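Local coordinates for protein putative sporulation-specific glycosylase YdhD (Bacillus subtilis subsp. subtilis str. 168, PDB 3CZ8) that probably hydrolyses glycosyl bonds of a chitin-like polysaccharide in connection with sporulation, this chain being its glycosyl hydrolase family 18 domain, at residues S37-I43 with L70-L76; I217-L223 with L300-W306; R249-A255 with F268-Q273. The protein carries 1 engineered substitution. All coordinates share one frame; numbering follows the deposited sequence. Where two conformers were deposited one is given.

In the fold
From the N terminus, interaction 1 comes first. It joins strand 35-42 to strand 68-77 and closes a short loop holding helix 56-64. Interaction 2 opens later, at 217-223, and closes at 300-306. It pairs strands 217-220 and 302-310 of the same curled sheet, the wall of the TIM barrel. Interaction 3 lies wholly within that second loop. It joins helix 243-252 to strand 265-271, in the alpha+beta insertion between the last two parallel barrel strands. No contacts cross along the chain. Interactions 1 and 2 touch through F39 CE2 and W306 CZ3, 3.7 Å apart. Interaction 3 is remote, its centre about 30 Å from that of interaction 2.

Interaction 1 (S37-I43 with L70-L76); sequences SIFEYHI and LATITNL
I38 and Y41 pair with A71 and I73 in a beta-alpha-beta unit, whose strands 35-42 and 68-77 run parallel. A beta bulge shifts the register by one between the two pairs, and T72 points its CB toward strand 35-42. T72 N donates to I38 O at 3.1 Å, and T72 OG1 adds a weak bond to the same oxygen. Beyond the bulge, Y41 N gives an almost straight bond to T72 O (2.8 Å, 178°). With OG1 beside the backbone N (chi1 -52°), the T72 methyl CG2 is laid over one face of F39, 3.9 Å from the ring centroid. Both strands belong to the TIM barrel of family 18. F39, T72 and T74 touch D118 on strand 114-118, and N75 ND2 bonds to the backbone O of E120, the predicted proton donor. The buried E40 bends at chi2 (99°), and T74 crosses it at about a right angle. T74 OG1 donates to E40 OE2 at 2.8 Å, on the anti side and out of the carboxylate plane. H42 ND1 donates to E40 OE1 at 2.9 Å from the syn side and only weakly to OE2. Y6 N of the second subunit bonds to OE1.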
# COMPACT_ATOMS: atom_id res chain seq x y z
N SER A 37 7.89 -12.31 3.52
CA SER A 37 8.80 -12.36 2.39
C SER A 37 9.04 -10.95 1.88
O SER A 37 8.16 -10.33 1.28
CB SER A 37 8.26 -13.27 1.28
OG SER A 37 7.74 -14.47 1.82
N ILE A 38 10.24 -10.45 2.10
CA ILE A 38 10.60 -9.12 1.72
C ILE A 38 10.98 -8.98 0.27
O ILE A 38 11.85 -9.64 -0.18
CB ILE A 38 11.72 -8.59 2.61
CG1 ILE A 38 11.31 -8.59 4.05
CG2 ILE A 38 12.08 -7.21 2.22
CD1 ILE A 38 12.39 -8.60 4.94
N PHE A 39 10.34 -8.08 -0.45
CA PHE A 39 10.59 -7.87 -1.86
C PHE A 39 11.75 -6.93 -2.08
O PHE A 39 11.98 -6.12 -1.27
CB PHE A 39 9.34 -7.40 -2.57
CG PHE A 39 8.43 -8.51 -2.97
CD1 PHE A 39 8.34 -8.92 -4.27
CD2 PHE A 39 7.70 -9.18 -2.04
CE1 PHE A 39 7.55 -9.95 -4.60
CE2 PHE A 39 6.92 -10.20 -2.40
CZ PHE A 39 6.84 -10.58 -3.67
N GLU A 40 12.45 -6.99 -3.19
CA GLU A 40 12.97 -8.18 -3.80
C GLU A 40 14.48 -8.09 -3.94
O GLU A 40 15.02 -7.01 -3.87
CB GLU A 40 12.37 -8.31 -5.17
CG GLU A 40 12.35 -7.02 -5.89
CD GLU A 40 13.48 -6.88 -6.85
OE1 GLU A 40 13.88 -5.77 -7.12
OE2 GLU A 40 13.95 -7.90 -7.35
N TYR A 41 15.13 -9.22 -4.15
CA TYR A 41 16.42 -9.28 -4.82
C TYR A 41 16.27 -9.84 -6.21
O TYR A 41 15.54 -10.76 -6.40
CB TYR A 41 17.38 -10.17 -4.05
CG TYR A 41 17.86 -9.63 -2.74
CD1 TYR A 41 17.10 -9.77 -1.61
CD2 TYR A 41 19.08 -9.01 -2.63
CE1 TYR A 41 17.53 -9.32 -0.45
CE2 TYR A 41 19.51 -8.55 -1.47
CZ TYR A 41 18.74 -8.71 -0.38
OH TYR A 41 19.14 -8.24 0.83
N HIS A 42 16.96 -9.29 -7.17
CA HIS A 42 16.85 -9.80 -8.51
C HIS A 42 18.14 -10.38 -9.07
O HIS A 42 19.21 -10.10 -8.59
CB HIS A 42 16.23 -8.76 -9.45
CG HIS A 42 16.82 -7.40 -9.31
ND1 HIS A 42 16.42 -6.52 -8.34
CD2 HIS A 42 17.79 -6.78 -10.00
CE1 HIS A 42 17.12 -5.42 -8.43
NE2 HIS A 42 17.97 -5.55 -9.43
N ILE A 43 18.00 -11.19 -10.10
CA ILE A 43 19.10 -12.01 -10.59
C ILE A 43 19.69 -11.50 -11.91
O ILE A 43 19.01 -10.82 -12.69
CB ILE A 43 18.70 -13.51 -10.71
CG1 ILE A 43 17.67 -13.72 -11.83
CG2 ILE A 43 18.15 -14.01 -9.38
CD1 ILE A 43 17.43 -15.18 -12.19
N LEU A 70 11.85 -13.92 5.24
CA LEU A 70 12.28 -14.60 4.03
C LEU A 70 12.73 -13.58 2.99
O LEU A 70 12.12 -12.53 2.85
CB LEU A 70 11.16 -15.48 3.47
CG LEU A 70 10.47 -16.50 4.40
CD1 LEU A 70 9.27 -17.14 3.72
CD2 LEU A 70 11.43 -17.57 4.87
N ALA A 71 13.81 -13.90 2.29
CA ALA A 71 14.28 -13.08 1.17
C ALA A 71 13.56 -13.47 -0.10
O ALA A 71 13.54 -14.65 -0.48
CB ALA A 71 15.78 -13.26 0.99
N THR A 72 12.96 -12.50 -0.79
CA THR A 72 12.33 -12.79 -2.07
C THR A 72 13.34 -12.63 -3.19
O THR A 72 13.98 -11.59 -3.32
CB THR A 72 11.08 -11.92 -2.31
OG1 THR A 72 10.21 -12.03 -1.18
CG2 THR A 72 10.33 -12.39 -3.55
N ILE A 73 13.46 -13.68 -4.00
CA ILE A 73 14.37 -13.72 -5.12
C ILE A 73 13.54 -13.74 -6.40
O ILE A 73 12.70 -14.63 -6.58
CB ILE A 73 15.32 -14.96 -5.05
CG1 ILE A 73 15.81 -15.23 -3.62
CG2 ILE A 73 16.49 -14.82 -6.04
CD1 ILE A 73 16.70 -14.13 -3.00
N THR A 74 13.75 -12.75 -7.26
CA THR A 74 12.93 -12.58 -8.47
C THR A 74 13.79 -12.47 -9.73
O THR A 74 15.00 -12.29 -9.65
CB THR A 74 12.05 -11.31 -8.42
OG1 THR A 74 12.88 -10.15 -8.58
CG2 THR A 74 11.26 -11.20 -7.11
N ASN A 75 13.13 -12.58 -10.88
CA ASN A 75 13.73 -12.26 -12.18
C ASN A 75 13.23 -10.92 -12.74
O ASN A 75 12.92 -10.78 -13.93
CB ASN A 75 13.52 -13.40 -13.19
CG ASN A 75 12.06 -13.79 -13.36
OD1 ASN A 75 11.28 -13.77 -12.41
ND2 ASN A 75 11.69 -14.15 -14.58
N LEU A 76 13.18 -9.92 -11.87
CA LEU A 76 12.69 -8.60 -12.26
C LEU A 76 13.76 -7.78 -12.96
O LEU A 76 14.94 -7.85 -12.62
CB LEU A 76 12.14 -7.85 -11.05
CG LEU A 76 10.69 -8.18 -10.67
CD1 LEU A 76 10.37 -7.63 -9.32
CD2 LEU A 76 9.70 -7.64 -11.66
O HOH W 1 16.41 -10.30 -12.75

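Interaction 2 (I217-L223 with L300-W306); sequences IIIGVPL and LQAIGAW
The W306 indole carries L223 on one face and the carbonyl of V221 at its edge. L223 CB lies 3.9 Å from the centroid of the five-membered ring. L223 CG lies anti to the backbone N (chi1 175°), which brings CD1 to W306 CB and CG. At the edge, W306 NE1 donates to V221 O at 3.2 Å, close to the ring plane. The hydrogen bond is bent at the hydrogen (135°), although NE1 lies nearly in line with the V221 C=O. F13 meets the ring edge-to-face from strand 9-17. Strands 217-220 and 302-306 pair in parallel as the last two parallel strands of the TIM barrel. I219 N bonds to A302 O at 3.0 Å. G304 N bonds to I219 O at 2.9 Å. V221 N bonds to G304 O at 2.8 Å. G304 has no side chain, and I218 CG2 comes within 3.6 Å of its N. With a phenylalanine at W306, V221 O would lose its indole N-H and the chain after V221 would probably be freer to shift. A tryptophan at this strand end commonly floors the sugar site in family 18 enzymes, consistent with the glycerol bound nearby. The NE1 bond and the L223 contact together probably limit rotation of the ring, so it may offer a fixed apolar surface there.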
# COMPACT_ATOMS: atom_id res chain seq x y z
N ILE A 217 0.50 -25.84 1.41
CA ILE A 217 -0.26 -24.97 0.51
C ILE A 217 -0.75 -23.69 1.19
O ILE A 217 -1.50 -23.74 2.17
CB ILE A 217 -1.47 -25.72 -0.12
CG1 ILE A 217 -1.01 -26.99 -0.85
CG2 ILE A 217 -2.24 -24.81 -1.07
CD1 ILE A 217 -2.14 -27.92 -1.29
N ILE A 218 -0.33 -22.55 0.65
CA ILE A 218 -0.79 -21.25 1.11
C ILE A 218 -1.52 -20.58 -0.05
O ILE A 218 -0.96 -20.45 -1.14
CB ILE A 218 0.39 -20.37 1.63
CG1 ILE A 218 0.97 -20.93 2.94
CG2 ILE A 218 -0.04 -18.93 1.85
CD1 ILE A 218 2.14 -21.87 2.78
N ILE A 219 -2.77 -20.19 0.17
CA ILE A 219 -3.55 -19.47 -0.85
C ILE A 219 -3.35 -17.95 -0.73
O ILE A 219 -3.84 -17.32 0.21
CB ILE A 219 -5.05 -19.85 -0.83
CG1 ILE A 219 -5.25 -21.38 -0.94
CG2 ILE A 219 -5.83 -19.12 -1.93
CD1 ILE A 219 -4.68 -22.04 -2.21
N GLY A 220 -2.61 -17.37 -1.67
CA GLY A 220 -2.41 -15.92 -1.72
C GLY A 220 -3.66 -15.20 -2.19
O GLY A 220 -4.32 -15.63 -3.13
N VAL A 221 -4.00 -14.09 -1.52
CA VAL A 221 -5.16 -13.28 -1.88
C VAL A 221 -4.75 -12.07 -2.77
O VAL A 221 -3.57 -11.69 -2.77
CB VAL A 221 -5.97 -12.82 -0.63
CG1 VAL A 221 -6.45 -14.03 0.19
CG2 VAL A 221 -5.20 -11.82 0.21
N PRO A 222 -5.70 -11.50 -3.55
CA PRO A 222 -5.37 -10.38 -4.45
C PRO A 222 -4.74 -9.17 -3.77
O PRO A 222 -5.12 -8.79 -2.66
CB PRO A 222 -6.73 -9.99 -5.04
CG PRO A 222 -7.56 -11.18 -4.90
CD PRO A 222 -7.12 -11.87 -3.67
N LEU A 223 -3.77 -8.57 -4.45
CA LEU A 223 -3.22 -7.29 -4.06
C LEU A 223 -4.09 -6.16 -4.63
O LEU A 223 -4.35 -5.17 -3.94
CB LEU A 223 -1.77 -7.19 -4.55
CG LEU A 223 -0.91 -5.92 -4.40
CD1 LEU A 223 -0.83 -5.40 -2.97
CD2 LEU A 223 0.49 -6.19 -4.96
N LEU A 300 -5.93 -26.68 4.49
CA LEU A 300 -4.72 -26.06 3.94
C LEU A 300 -3.95 -25.31 5.02
O LEU A 300 -4.48 -25.06 6.10
CB LEU A 300 -5.10 -25.12 2.79
CG LEU A 300 -5.08 -25.63 1.34
CD1 LEU A 300 -5.27 -27.15 1.17
CD2 LEU A 300 -6.07 -24.85 0.50
N GLN A 301 -2.70 -24.95 4.73
CA GLN A 301 -1.81 -24.33 5.72
C GLN A 301 -2.21 -22.92 6.14
O GLN A 301 -2.24 -22.62 7.33
CB GLN A 301 -0.36 -24.32 5.22
CG GLN A 301 0.66 -23.61 6.12
CD GLN A 301 0.91 -24.32 7.46
OE1 GLN A 301 1.20 -23.67 8.46
NE2 GLN A 301 0.83 -25.64 7.47
N ALA A 302 -2.50 -22.06 5.16
CA ALA A 302 -2.67 -20.63 5.41
C ALA A 302 -3.30 -19.85 4.27
O ALA A 302 -3.37 -20.33 3.13
CB ALA A 302 -1.32 -20.01 5.76
N ILE A 303 -3.75 -18.65 4.61
CA ILE A 303 -4.03 -17.57 3.67
C ILE A 303 -2.75 -16.71 3.64
O ILE A 303 -2.11 -16.52 4.67
CB ILE A 303 -5.29 -16.77 4.13
CG1 ILE A 303 -6.59 -17.49 3.71
CG2 ILE A 303 -5.27 -15.31 3.68
CD1 ILE A 303 -7.01 -17.29 2.26
N GLY A 304 -2.36 -16.26 2.45
CA GLY A 304 -1.25 -15.30 2.32
C GLY A 304 -1.74 -13.95 1.82
O GLY A 304 -2.65 -13.90 0.98
N ALA A 305 -1.16 -12.87 2.32
CA ALA A 305 -1.61 -11.52 1.96
C ALA A 305 -0.48 -10.49 1.93
O ALA A 305 0.68 -10.83 2.17
CB ALA A 305 -2.71 -11.06 2.90
N TRP A 306 -0.82 -9.24 1.63
CA TRP A 306 0.18 -8.21 1.36
C TRP A 306 0.18 -7.07 2.37
O TRP A 306 -0.87 -6.67 2.86
CB TRP A 306 -0.03 -7.64 -0.04
CG TRP A 306 -0.05 -8.68 -1.12
CD1 TRP A 306 -1.15 -9.33 -1.61
CD2 TRP A 306 1.08 -9.18 -1.84
NE1 TRP A 306 -0.77 -10.21 -2.60
CE2 TRP A 306 0.59 -10.14 -2.76
CE3 TRP A 306 2.46 -8.92 -1.81
CZ2 TRP A 306 1.43 -10.84 -3.63
CZ3 TRP A 306 3.29 -9.61 -2.67
CH2 TRP A 306 2.77 -10.56 -3.58

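Interaction 3 (R249-A255 with F268-Q273); sequences RAMRYQA and FRYSDQ
Y253 overlaps Y270 in an offset stack, with ring centroids 4.0 Å apart and planes at 13°. R252 CD lies over the opposite face of Y253. The contact joins the end of helix 243-252 to strand 265-271 in the alpha+beta insertion of the barrel. The helix ends in a Schellman motif at Q254, and M251 O accepts from both Q254 N and Q254 NE2. A255 CB touches R269 O at 3.4 Å and F268 CD1 at 3.7 Å. A250 CB sits over the centre of one F268 face, 3.9 Å from the centroid. Y270 CG stands between the backbone N and the carbonyl carbon (chi1 68°), which brings the ring against the Y253 face opposite R252 CD. H278 also stacks on the Y270 ring. Y270 OH bonds to D227, which also forms a salt bridge with R249. R252 forms a salt bridge with D22 of the second subunit. No direct hydrogen bond joins the two segments, but waters do. One donates to Y270 OH at 2.9 Å and lies 2.9 Å from Y253 OH. The other, in the plane of the Y253 ring, lies 2.7 Å from Y253 OH and accepts from Q273 N at 3.1 Å.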
# COMPACT_ATOMS: atom_id res chain seq x y z
N ARG A 249 -14.11 4.66 -4.25
CA ARG A 249 -14.75 5.04 -5.52
C ARG A 249 -16.25 4.81 -5.51
O ARG A 249 -17.00 5.57 -6.12
CB ARG A 249 -14.11 4.33 -6.70
CG ARG A 249 -12.72 4.84 -7.01
CD ARG A 249 -12.15 4.24 -8.27
NE ARG A 249 -10.77 4.68 -8.47
CZ ARG A 249 -10.13 4.69 -9.64
NH1 ARG A 249 -10.75 4.29 -10.74
NH2 ARG A 249 -8.88 5.11 -9.70
N ALA A 250 -16.70 3.76 -4.81
CA ALA A 250 -18.12 3.49 -4.64
C ALA A 250 -18.83 4.59 -3.84
O ALA A 250 -20.00 4.85 -4.07
CB ALA A 250 -18.34 2.13 -3.99
N MET A 251 -18.11 5.22 -2.91
CA MET A 251 -18.64 6.34 -2.11
C MET A 251 -18.79 7.61 -2.93
O MET A 251 -19.85 8.23 -2.93
CB MET A 251 -17.73 6.66 -0.92
CG MET A 251 -17.55 5.56 0.09
SD MET A 251 -16.87 6.19 1.63
CE MET A 251 -15.66 7.43 1.12
N ARG A 252 -17.70 7.99 -3.61
CA ARG A 252 -17.64 9.18 -4.46
C ARG A 252 -18.74 9.20 -5.53
O ARG A 252 -19.31 10.26 -5.82
CB ARG A 252 -16.24 9.30 -5.10
CG ARG A 252 -15.94 10.63 -5.82
CD ARG A 252 -16.10 10.49 -7.33
NE ARG A 252 -16.11 11.76 -8.06
CZ ARG A 252 -17.20 12.47 -8.33
NH1 ARG A 252 -18.40 12.06 -7.92
NH2 ARG A 252 -17.09 13.60 -9.01
N TYR A 253 -19.02 8.04 -6.11
CA TYR A 253 -20.01 7.94 -7.18
C TYR A 253 -21.37 7.46 -6.68
O TYR A 253 -22.32 7.35 -7.46
CB TYR A 253 -19.50 7.04 -8.31
CG TYR A 253 -18.32 7.63 -9.06
CD1 TYR A 253 -18.51 8.66 -9.99
CD2 TYR A 253 -17.03 7.17 -8.84
CE1 TYR A 253 -17.42 9.21 -10.69
CE2 TYR A 253 -15.94 7.71 -9.52
CZ TYR A 253 -16.15 8.73 -10.45
OH TYR A 253 -15.08 9.26 -11.13
N GLN A 254 -21.44 7.18 -5.37
CA GLN A 254 -22.65 6.68 -4.69
C GLN A 254 -23.24 5.42 -5.34
O GLN A 254 -24.46 5.26 -5.44
CB GLN A 254 -23.70 7.79 -4.50
CG GLN A 254 -23.31 8.84 -3.46
CD GLN A 254 -23.27 8.28 -2.04
OE1 GLN A 254 -24.28 7.81 -1.52
NE2 GLN A 254 -22.11 8.35 -1.41
N ALA A 255 -22.33 4.54 -5.77
CA ALA A 255 -22.68 3.28 -6.40
C ALA A 255 -22.88 2.21 -5.34
O ALA A 255 -22.04 2.04 -4.46
CB ALA A 255 -21.60 2.87 -7.38
N PHE A 268 -19.24 -3.39 -8.50
CA PHE A 268 -20.18 -2.30 -8.73
C PHE A 268 -19.95 -1.64 -10.08
O PHE A 268 -18.89 -1.79 -10.68
CB PHE A 268 -20.16 -1.27 -7.59
CG PHE A 268 -18.86 -0.53 -7.43
CD1 PHE A 268 -18.65 0.69 -8.06
CD2 PHE A 268 -17.86 -1.04 -6.61
CE1 PHE A 268 -17.45 1.38 -7.90
CE2 PHE A 268 -16.66 -0.36 -6.45
CZ PHE A 268 -16.46 0.86 -7.09
N ARG A 269 -20.96 -0.91 -10.55
CA ARG A 269 -20.83 -0.09 -11.75
C ARG A 269 -21.17 1.36 -11.43
O ARG A 269 -21.94 1.64 -10.51
CB ARG A 269 -21.73 -0.62 -12.87
CG ARG A 269 -21.33 -1.98 -13.41
CD ARG A 269 -22.29 -2.48 -14.48
NE ARG A 269 -21.89 -3.79 -14.97
CZ ARG A 269 -22.36 -4.95 -14.51
NH1 ARG A 269 -23.26 -4.97 -13.53
NH2 ARG A 269 -21.93 -6.09 -15.03
N TYR A 270 -20.58 2.28 -12.19
CA TYR A 270 -20.88 3.71 -12.08
C TYR A 270 -20.64 4.42 -13.41
O TYR A 270 -19.97 3.88 -14.29
CB TYR A 270 -20.07 4.37 -10.96
CG TYR A 270 -18.57 4.46 -11.19
CD1 TYR A 270 -18.01 5.54 -11.87
CD2 TYR A 270 -17.71 3.48 -10.70
CE1 TYR A 270 -16.63 5.63 -12.09
CE2 TYR A 270 -16.32 3.56 -10.89
CZ TYR A 270 -15.80 4.64 -11.59
OH TYR A 270 -14.45 4.74 -11.79
N SER A 271 -21.18 5.63 -13.54
CA SER A 271 -20.90 6.49 -14.69
C SER A 271 -20.09 7.69 -14.22
O SER A 271 -20.47 8.35 -13.25
CB SER A 271 -22.19 6.95 -15.36
OG SER A 271 -22.95 5.85 -15.83
N ASP A 272 -18.99 7.97 -14.90
CA ASP A 272 -18.12 9.07 -14.50
C ASP A 272 -18.60 10.43 -15.04
O ASP A 272 -19.65 10.50 -15.70
CB ASP A 272 -16.64 8.79 -14.84
CG ASP A 272 -16.39 8.60 -16.34
OD1 ASP A 272 -17.33 8.72 -17.15
OD2 ASP A 272 -15.22 8.33 -16.70
N GLN A 273 -17.82 11.48 -14.77
CA GLN A 273 -18.16 12.86 -15.15
C GLN A 273 -18.03 13.12 -16.66
O GLN A 273 -18.02 14.28 -17.09
CB GLN A 273 -17.28 13.84 -14.37
CG GLN A 273 -17.80 14.19 -12.99
CD GLN A 273 -18.75 15.38 -13.00
OE1 GLN A 273 -18.34 16.52 -13.25
NE2 GLN A 273 -20.02 15.13 -12.72
O HOH W 2 -13.21 7.34 -12.23
O HOH W 3 -15.42 11.27 -12.85